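Local atomic coordinates of Non-ribosomal peptide synthetase (Streptomyces halstedii, PDB entry 3WV4), a protein that belongs to the non-ribosomal peptide synthetases and, in this N-terminal fragment, has the fold of an AMP-binding enzyme of the ANL clan. Residues A[337-340]-A[346-349]; A[138-143]-A[400-405]; A[272-277]-A[300-305]. One frame throughout, in Å; residues are numbered along the deposited sequence.

Interaction 1 of 3, residues A[337-340]-A[346-349]; sequences VRMY and KRIS
Tyr340 and Ser349 pair through their backbones, and this pairing anchors the two segments to each other. Tyr340 N donates to Ser349 O at 2.9 Å, and Ser349 N returns a bond of the same length to Tyr340 O. That carbonyl carries a second load: Ile348 N comes in at 2.8 Å, in the carbonyl plane on a lone pair, whereas Ser349 N sits tilted 22° from that plane. Two N-H groups of consecutive residues thus grip one carbonyl oxygen. With both Ile348 and Ser349 set against Tyr340, the arrangement is a classic beta bulge. It lies just where the chain, having left strand 335-340, comes back antiparallel to start strand 349-350; Tyr340, at the end of the first strand, opens the Tyr-Gly-x-Thr-Glu sequence known in this family, which runs on into the loop.

Beside the bulge the side chains continue the fit. Ile348 runs alongside the phenol ring, pointing the same way, and its CD1 comes to 3.5 Å from Tyr340 CE2. Ser349 OG lies at the ring's edge, 3.4 Å from Tyr340 CB, while its hydroxyl bonds to Val363 O. Further out Tyr340 is partly exposed, yet its OH is tied to Asp427 and its ring meets Phe439 edge-to-face.

Met339 and Arg347, by contrast with the partly exposed tyrosine, are both buried, and they meet without a hydrogen bond between them. A bend at chi3 (-68°) turns the end of Arg347 toward segment 337-340, where Met339 CE sits over the centre of the guanidinium face, 3.6 Å from Arg347 CZ. Lys346 CE lies against the opposite face, nearer the rim, so aliphatic groups sandwich the flat cation.

Interaction 2 of 3, residues A[138-143]-A[400-405]; sequences IADADP and GYWRAP
Trp402 reaches from loop 400-405 to Asp140 at the C-terminal end of helix 131-141. It stands at a corner of a type II beta turn running from Tyr401 to Ala404, and its CG is anti to the backbone N (chi1 170°), which carries the indole out to the helix. There Trp402 NE1 donates to Asp140 O at 2.9 Å. The oxygen lies close to the indole plane, but the bond is bent, with an N-H...O angle of 138°. Beside it, Trp402 CD1 comes within 3.5 Å of Asp140 OD2; the carboxylate plane stands almost perpendicular to the ring, and OD2 itself bonds to the hydroxyl of Tyr200. The indole also packs on Leu195, Leu198 and Tyr200 of strand 195-200.

Arg403, the other corner of the turn, folds back over its neighbour. Its CG rests over the centre of one indole face, and from there the chain runs extended, bringing the guanidinium over the rim of the ring near Trp402 CZ2. Arg403 NH1 then makes a salt bridge to Asp142 OD2 at 2.9 Å, nearly straight at 165°. The oxygen is in the guanidinium plane and is met on its anti side. Asp142 is the residue that leaves the helix with positive phi.

One loop donor thus meets a main-chain carbonyl of the last helical turn, the other the carboxylate of the residue just beyond the helix. Arg97 donates through NE to Ala141 O, and its NH2 lies close to Arg403 NH2. Asp142, through its salt bridge to Arg403 and a long, weak ion pair with Arg97, probably offsets these like charges, and the exposed salt bridge is likely weakened by solvent more than the Trp402 bond.

Interaction 3 of 3, residues A[272-277]-A[300-305]; sequences ALVKSL and RRDPEG
The Asx turn just beyond helix 289-300 has its Asp302 resting against Val274 in the first turn of helix 273-280. In the turn, Asp302 OD1 accepts from Glu304 N at 3.1 Å, with the N-H arriving nearly end-on to the C-O bond. The same residues form a type I beta turn from Asp302 to Gly305, closed by Gly305 N reaching Asp302 O at 3.3 Å; Gly305 then leaves it with a positive phi of 65°, which favours glycine.

With OD1 occupied inside its own turn, the other carboxylate oxygen faces the helix. A chi1 of -171° swings the Asp302 carboxylate away from its own backbone N and lays it alongside Val274, the two side chains running in opposite directions. The touching is done by one methyl: Val274 CG1 is 3.6 Å from Asp302 OD2 and also 3.6 Å from Gly305 O.

In the fold, helix 289-300 makes the beta-alpha-beta crossover between the parallel strands 284-287 and 311-314, and the turn belongs to the return path toward the second of them. Helix 273-280 precedes the first strand, so the contact lays the approach to the crossover against its exit. Val274 continues inward from the turn onto Leu295, Leu298 and Ile299 of the crossover helix, a greasy layer beneath the polar rim.

Both oxygens that rest on Val274 CG1 also bind Arg278, a turn further along the same helix. Its NH2 forms a salt bridge with Asp302 OD2 and its NE a hydrogen bond to Gly305 O, so the arginine ties together the two ends of the turn. Glu304, itself exposed, adds a long, weak ion pair to it.

Interaction 1 is the buried one, its centre about 13 Å from the centre of the chain; interaction 2 lies at the surface, and interaction 3, partly buried, is the most remote, its centre about 27 Å from that of the chain. Chemistry follows place: backbone bonds within a sheet in interaction 1, side chains meeting a helix end in interaction 2, and a methyl group resting on two arginine-bound oxygens in interaction 3. Interactions 1 and 3 are linked through the large mixed sheet, since strand 335-340 pairs with 311-314, the strand that follows turn 300-305. The loop that interaction 2 closes contains both others. Interactions 2 and 3 lie on opposite sides of the chain's centre.

Interaction 1 of 3, residues A[337-340]-A[346-349]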
loop_
_atom_site.group_PDB
_atom_site.type_symbol
_atom_site.label_atom_id
_atom_site.label_comp_id
_atom_site.label_asym_id
_atom_site.label_seq_id
_atom_site.Cartn_x
_atom_site.Cartn_y
_atom_site.Cartn_z
ATOM N N VAL A 337 9.896 -14.200 -2.453
ATOM C CA VAL A 337 10.061 -13.254 -3.537
ATOM C C VAL A 337 10.714 -11.971 -3.057
ATOM O O VAL A 337 10.175 -11.337 -2.154
ATOM C CB VAL A 337 8.704 -12.925 -4.169
ATOM C CG1 VAL A 337 8.872 -11.862 -5.216
ATOM C CG2 VAL A 337 8.066 -14.205 -4.734
ATOM N N ARG A 338 11.863 -11.616 -3.655
ATOM C CA ARG A 338 12.538 -10.418 -3.255
ATOM C C ARG A 338 12.054 -9.241 -4.037
ATOM O O ARG A 338 11.759 -9.351 -5.233
ATOM C CB ARG A 338 14.059 -10.570 -3.373
ATOM C CG ARG A 338 14.711 -11.580 -2.381
ATOM C CD ARG A 338 15.289 -12.830 -3.100
ATOM N NE ARG A 338 16.328 -12.520 -4.053
ATOM C CZ ARG A 338 16.746 -13.267 -5.077
ATOM N NH1 ARG A 338 16.193 -14.411 -5.436
ATOM N NH2 ARG A 338 17.781 -12.823 -5.776
ATOM N N MET A 339 12.007 -8.087 -3.380
ATOM C CA MET A 339 11.531 -6.849 -3.986
ATOM C C MET A 339 12.330 -5.686 -3.428
ATOM O O MET A 339 12.849 -5.778 -2.346
ATOM C CB MET A 339 10.045 -6.634 -3.652
ATOM C CG MET A 339 9.219 -7.895 -3.921
ATOM S SD MET A 339 7.474 -7.632 -3.954
ATOM C CE MET A 339 7.249 -7.217 -2.246
ATOM N N TYR A 340 12.398 -4.598 -4.172
ATOM C CA TYR A 340 13.032 -3.379 -3.682
ATOM C C TYR A 340 12.227 -2.224 -4.172
ATOM O O TYR A 340 11.683 -2.246 -5.297
ATOM C CB TYR A 340 14.484 -3.308 -4.174
ATOM C CG TYR A 340 15.029 -1.927 -4.273
ATOM C CD1 TYR A 340 15.310 -1.163 -3.086
ATOM C CD2 TYR A 340 15.339 -1.358 -5.509
ATOM C CE1 TYR A 340 15.853 0.109 -3.188
ATOM C CE2 TYR A 340 15.854 -0.070 -5.607
ATOM C CZ TYR A 340 16.136 0.651 -4.439
ATOM O OH TYR A 340 16.631 1.949 -4.544
ATOM N N LYS A 346 6.437 3.807 -5.260
ATOM C CA LYS A 346 5.935 2.545 -4.716
ATOM C C LYS A 346 6.932 1.436 -4.720
ATOM O O LYS A 346 7.217 0.876 -3.647
ATOM C CB LYS A 346 4.640 2.108 -5.372
ATOM C CG LYS A 346 4.109 0.791 -4.879
ATOM C CD LYS A 346 4.138 0.518 -3.378
ATOM C CE LYS A 346 3.611 -0.905 -3.086
ATOM N NZ LYS A 346 3.477 -1.293 -1.637
ATOM N N ARG A 347 7.418 1.041 -5.902
ATOM C CA ARG A 347 8.305 -0.093 -5.997
ATOM C C ARG A 347 9.195 0.008 -7.215
ATOM O O ARG A 347 8.822 0.612 -8.242
ATOM C CB ARG A 347 7.514 -1.415 -5.928
ATOM C CG ARG A 347 8.385 -2.605 -5.730
ATOM C CD ARG A 347 7.678 -3.845 -5.207
ATOM N NE ARG A 347 7.223 -3.638 -3.844
ATOM C CZ ARG A 347 6.050 -4.052 -3.374
ATOM N NH1 ARG A 347 5.226 -4.778 -4.153
ATOM N NH2 ARG A 347 5.731 -3.841 -2.106
ATOM N N ILE A 348 10.364 -0.561 -7.109
ATOM C CA ILE A 348 11.364 -0.400 -8.158
ATOM C C ILE A 348 11.635 -1.668 -8.920
ATOM O O ILE A 348 11.710 -1.638 -10.173
ATOM C CB ILE A 348 12.690 0.112 -7.569
ATOM C CG1 ILE A 348 12.375 1.537 -7.135
ATOM C CG2 ILE A 348 13.802 0.062 -8.609
ATOM C CD1 ILE A 348 13.362 2.301 -6.290
ATOM N N SER A 349 11.860 -2.746 -8.191
ATOM C CA SER A 349 12.239 -3.993 -8.805
ATOM C C SER A 349 11.604 -5.121 -8.054
ATOM O O SER A 349 11.320 -5.011 -6.819
ATOM C CB SER A 349 13.750 -4.198 -8.792
ATOM O OG SER A 349 14.219 -4.401 -7.432
#

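Interaction 2 of 3, residues A[138-143]-A[400-405]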
loop_
_atom_site.group_PDB
_atom_site.type_symbol
_atom_site.label_atom_id
_atom_site.label_comp_id
_atom_site.label_asym_id
_atom_site.label_seq_id
_atom_site.Cartn_x
_atom_site.Cartn_y
_atom_site.Cartn_z
ATOM N N ILE A 138 -0.310 16.660 10.726
ATOM C CA ILE A 138 -1.659 17.110 10.440
ATOM C C ILE A 138 -1.676 18.490 9.825
ATOM O O ILE A 138 -2.332 18.703 8.809
ATOM C CB ILE A 138 -2.536 17.053 11.697
ATOM C CG1 ILE A 138 -2.709 15.581 12.067
ATOM C CG2 ILE A 138 -3.873 17.765 11.483
ATOM C CD1 ILE A 138 -3.614 15.321 13.237
ATOM N N ALA A 139 -0.920 19.426 10.409
ATOM C CA ALA A 139 -0.784 20.769 9.832
ATOM C C ALA A 139 -0.106 20.708 8.466
ATOM O O ALA A 139 -0.471 21.445 7.565
ATOM C CB ALA A 139 0.016 21.707 10.764
ATOM N N ASP A 140 0.891 19.870 8.283
ATOM C CA ASP A 140 1.461 19.780 6.921
ATOM C C ASP A 140 0.375 19.268 5.917
ATOM O O ASP A 140 0.236 19.802 4.818
ATOM C CB ASP A 140 2.671 18.877 6.886
ATOM C CG ASP A 140 3.381 18.918 5.531
ATOM O OD1 ASP A 140 4.020 19.944 5.299
ATOM O OD2 ASP A 140 3.273 17.946 4.716
ATOM N N ALA A 141 -0.447 18.299 6.343
ATOM C CA ALA A 141 -1.495 17.732 5.465
ATOM C C ALA A 141 -2.579 18.708 5.224
ATOM O O ALA A 141 -3.266 18.682 4.161
ATOM C CB ALA A 141 -2.087 16.491 6.092
ATOM N N ASP A 142 -2.818 19.548 6.227
ATOM C CA ASP A 142 -3.803 20.614 6.088
ATOM C C ASP A 142 -5.185 20.061 5.683
ATOM O O ASP A 142 -5.779 20.509 4.688
ATOM C CB ASP A 142 -3.267 21.686 5.100
ATOM C CG ASP A 142 -4.184 22.913 4.945
ATOM O OD1 ASP A 142 -4.969 23.235 5.871
ATOM O OD2 ASP A 142 -4.121 23.525 3.850
ATOM N N PRO A 143 -5.743 19.137 6.479
ATOM C CA PRO A 143 -7.007 18.498 6.063
ATOM C C PRO A 143 -8.256 19.274 6.470
ATOM O O PRO A 143 -8.175 20.275 7.120
ATOM C CB PRO A 143 -6.985 17.190 6.821
ATOM C CG PRO A 143 -6.358 17.587 8.117
ATOM C CD PRO A 143 -5.311 18.629 7.781
ATOM N N GLY A 400 5.908 13.841 -6.497
ATOM C CA GLY A 400 6.714 14.697 -5.648
ATOM C C GLY A 400 6.243 14.582 -4.198
ATOM O O GLY A 400 5.446 13.694 -3.864
ATOM N N TYR A 401 6.764 15.471 -3.343
ATOM C CA TYR A 401 6.374 15.561 -1.964
ATOM C C TYR A 401 5.317 16.634 -1.805
ATOM O O TYR A 401 5.353 17.637 -2.500
ATOM C CB TYR A 401 7.584 15.879 -1.088
ATOM C CG TYR A 401 8.697 14.866 -1.242
ATOM C CD1 TYR A 401 8.531 13.556 -0.810
ATOM C CD2 TYR A 401 9.893 15.204 -1.847
ATOM C CE1 TYR A 401 9.544 12.617 -0.949
ATOM C CE2 TYR A 401 10.921 14.277 -1.993
ATOM C CZ TYR A 401 10.742 12.979 -1.539
ATOM O OH TYR A 401 11.753 12.028 -1.710
ATOM N N TRP A 402 4.378 16.441 -0.891
ATOM C CA TRP A 402 3.284 17.369 -0.735
ATOM C C TRP A 402 3.803 18.769 -0.264
ATOM O O TRP A 402 4.452 18.870 0.778
ATOM C CB TRP A 402 2.314 16.772 0.265
ATOM C CG TRP A 402 1.226 17.656 0.746
ATOM C CD1 TRP A 402 1.079 18.142 2.010
ATOM C CD2 TRP A 402 0.127 18.146 -0.005
ATOM N NE1 TRP A 402 -0.073 18.879 2.110
ATOM C CE2 TRP A 402 -0.655 18.933 0.872
ATOM C CE3 TRP A 402 -0.302 17.974 -1.328
ATOM C CZ2 TRP A 402 -1.831 19.559 0.472
ATOM C CZ3 TRP A 402 -1.485 18.625 -1.743
ATOM C CH2 TRP A 402 -2.227 19.411 -0.835
ATOM N N ARG A 403 3.527 19.805 -1.074
ATOM C CA ARG A 403 3.844 21.210 -0.770
ATOM C C ARG A 403 5.288 21.446 -0.325
ATOM O O ARG A 403 5.544 22.191 0.624
ATOM C CB ARG A 403 2.885 21.748 0.292
ATOM C CG ARG A 403 1.450 21.751 -0.192
ATOM C CD ARG A 403 0.550 22.531 0.736
ATOM N NE ARG A 403 -0.812 22.629 0.221
ATOM C CZ ARG A 403 -1.864 22.978 0.950
ATOM N NH1 ARG A 403 -1.747 23.250 2.243
ATOM N NH2 ARG A 403 -3.040 23.038 0.387
ATOM N N ALA A 404 6.219 20.813 -1.018
ATOM C CA ALA A 404 7.629 20.956 -0.704
ATOM C C ALA A 404 8.409 20.943 -2.012
ATOM O O ALA A 404 9.122 19.997 -2.282
ATOM C CB ALA A 404 8.082 19.832 0.213
ATOM N N PRO A 405 8.256 21.995 -2.841
ATOM C CA PRO A 405 8.877 22.002 -4.189
ATOM C C PRO A 405 10.410 21.834 -4.175
ATOM O O PRO A 405 10.971 21.174 -5.032
ATOM C CB PRO A 405 8.498 23.383 -4.755
ATOM C CG PRO A 405 7.359 23.867 -3.916
ATOM C CD PRO A 405 7.556 23.257 -2.550
#

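Interaction 3 of 3, residues A[272-277]-A[300-305]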
loop_
_atom_site.group_PDB
_atom_site.type_symbol
_atom_site.label_atom_id
_atom_site.label_comp_id
_atom_site.label_asym_id
_atom_site.label_seq_id
_atom_site.Cartn_x
_atom_site.Cartn_y
_atom_site.Cartn_z
ATOM N N ALA A 272 -0.439 -17.052 17.777
ATOM C CA ALA A 272 -1.248 -18.089 17.083
ATOM C C ALA A 272 -1.217 -17.909 15.562
ATOM O O ALA A 272 -2.039 -18.438 14.809
ATOM C CB ALA A 272 -2.676 -18.073 17.580
ATOM N N LEU A 273 -0.226 -17.156 15.121
ATOM C CA LEU A 273 -0.006 -16.903 13.735
ATOM C C LEU A 273 -0.190 -18.106 12.811
ATOM O O LEU A 273 -0.893 -17.991 11.808
ATOM C CB LEU A 273 1.383 -16.329 13.565
ATOM C CG LEU A 273 1.642 -15.762 12.183
ATOM C CD1 LEU A 273 0.613 -14.690 11.835
ATOM C CD2 LEU A 273 3.056 -15.216 12.141
ATOM N N VAL A 274 0.430 -19.250 13.137
ATOM C CA VAL A 274 0.418 -20.398 12.214
ATOM C C VAL A 274 -0.991 -20.981 12.009
ATOM O O VAL A 274 -1.389 -21.343 10.888
ATOM C CB VAL A 274 1.342 -21.533 12.670
ATOM C CG1 VAL A 274 1.271 -22.703 11.687
ATOM C CG2 VAL A 274 2.783 -21.031 12.798
ATOM N N LYS A 275 -1.720 -21.054 13.101
ATOM C CA LYS A 275 -3.096 -21.474 13.093
ATOM C C LYS A 275 -3.958 -20.519 12.260
ATOM O O LYS A 275 -4.656 -20.937 11.327
ATOM C CB LYS A 275 -3.599 -21.517 14.536
ATOM C CG LYS A 275 -4.933 -22.208 14.733
ATOM C CD LYS A 275 -5.441 -21.942 16.140
ATOM C CE LYS A 275 -6.567 -22.876 16.486
ATOM N NZ LYS A 275 -7.082 -22.613 17.862
ATOM N N SER A 276 -3.893 -19.235 12.575
ATOM C CA SER A 276 -4.603 -18.235 11.783
ATOM C C SER A 276 -4.357 -18.428 10.276
ATOM O O SER A 276 -5.282 -18.362 9.474
ATOM C CB SER A 276 -4.186 -16.829 12.211
ATOM O OG SER A 276 -3.803 -16.829 13.575
ATOM N N LEU A 277 -3.106 -18.644 9.894
ATOM C CA LEU A 277 -2.791 -18.795 8.496
ATOM C C LEU A 277 -3.496 -19.968 7.895
ATOM O O LEU A 277 -4.121 -19.838 6.846
ATOM C CB LEU A 277 -1.291 -18.952 8.285
ATOM C CG LEU A 277 -0.565 -17.633 8.593
ATOM C CD1 LEU A 277 0.941 -17.847 8.769
ATOM C CD2 LEU A 277 -0.779 -16.702 7.415
ATOM N N ARG A 300 7.948 -24.624 14.023
ATOM C CA ARG A 300 8.519 -25.728 14.787
ATOM C C ARG A 300 7.554 -26.214 15.865
ATOM O O ARG A 300 7.486 -27.395 16.161
ATOM C CB ARG A 300 9.836 -25.286 15.448
ATOM C CG ARG A 300 11.051 -25.313 14.520
ATOM C CD ARG A 300 12.293 -24.616 15.091
ATOM N NE ARG A 300 12.311 -24.573 16.558
ATOM C CZ ARG A 300 12.637 -25.594 17.366
ATOM N NH1 ARG A 300 12.999 -26.787 16.885
ATOM N NH2 ARG A 300 12.602 -25.424 18.683
ATOM N N ARG A 301 6.805 -25.293 16.453
ATOM C CA ARG A 301 5.797 -25.662 17.457
ATOM C C ARG A 301 4.492 -26.213 16.838
ATOM O O ARG A 301 3.609 -26.622 17.584
ATOM C CB ARG A 301 5.471 -24.469 18.384
ATOM C CG ARG A 301 6.628 -24.002 19.277
ATOM C CD ARG A 301 6.489 -24.427 20.752
ATOM N NE ARG A 301 6.308 -25.875 20.957
ATOM C CZ ARG A 301 7.260 -26.807 20.826
ATOM N NH1 ARG A 301 8.507 -26.481 20.476
ATOM N NH2 ARG A 301 6.958 -28.089 21.034
ATOM N N ASP A 302 4.372 -26.244 15.502
ATOM C CA ASP A 302 3.116 -26.655 14.879
ATOM C C ASP A 302 3.302 -27.483 13.585
ATOM O O ASP A 302 3.387 -26.918 12.481
ATOM C CB ASP A 302 2.249 -25.405 14.637
ATOM C CG ASP A 302 0.827 -25.741 14.197
ATOM O OD1 ASP A 302 0.595 -26.875 13.717
ATOM O OD2 ASP A 302 -0.054 -24.865 14.300
ATOM N N PRO A 303 3.305 -28.833 13.711
ATOM C CA PRO A 303 3.568 -29.739 12.571
ATOM C C PRO A 303 2.407 -29.879 11.538
ATOM O O PRO A 303 2.560 -30.577 10.529
ATOM C CB PRO A 303 3.856 -31.077 13.266
ATOM C CG PRO A 303 2.985 -31.038 14.486
ATOM C CD PRO A 303 2.844 -29.592 14.894
ATOM N N GLU A 304 1.279 -29.218 11.783
ATOM C CA GLU A 304 0.163 -29.175 10.819
ATOM C C GLU A 304 0.405 -28.163 9.714
ATOM O O GLU A 304 -0.267 -28.217 8.699
ATOM C CB GLU A 304 -1.158 -28.826 11.511
ATOM C CG GLU A 304 -1.936 -30.054 11.912
ATOM C CD GLU A 304 -3.186 -29.699 12.681
ATOM O OE1 GLU A 304 -4.203 -29.372 12.051
ATOM O OE2 GLU A 304 -3.120 -29.714 13.919
ATOM N N GLY A 305 1.326 -27.223 9.967
ATOM C CA GLY A 305 1.802 -26.252 8.970
ATOM C C GLY A 305 0.767 -25.254 8.477
ATOM O O GLY A 305 -0.173 -24.883 9.181
#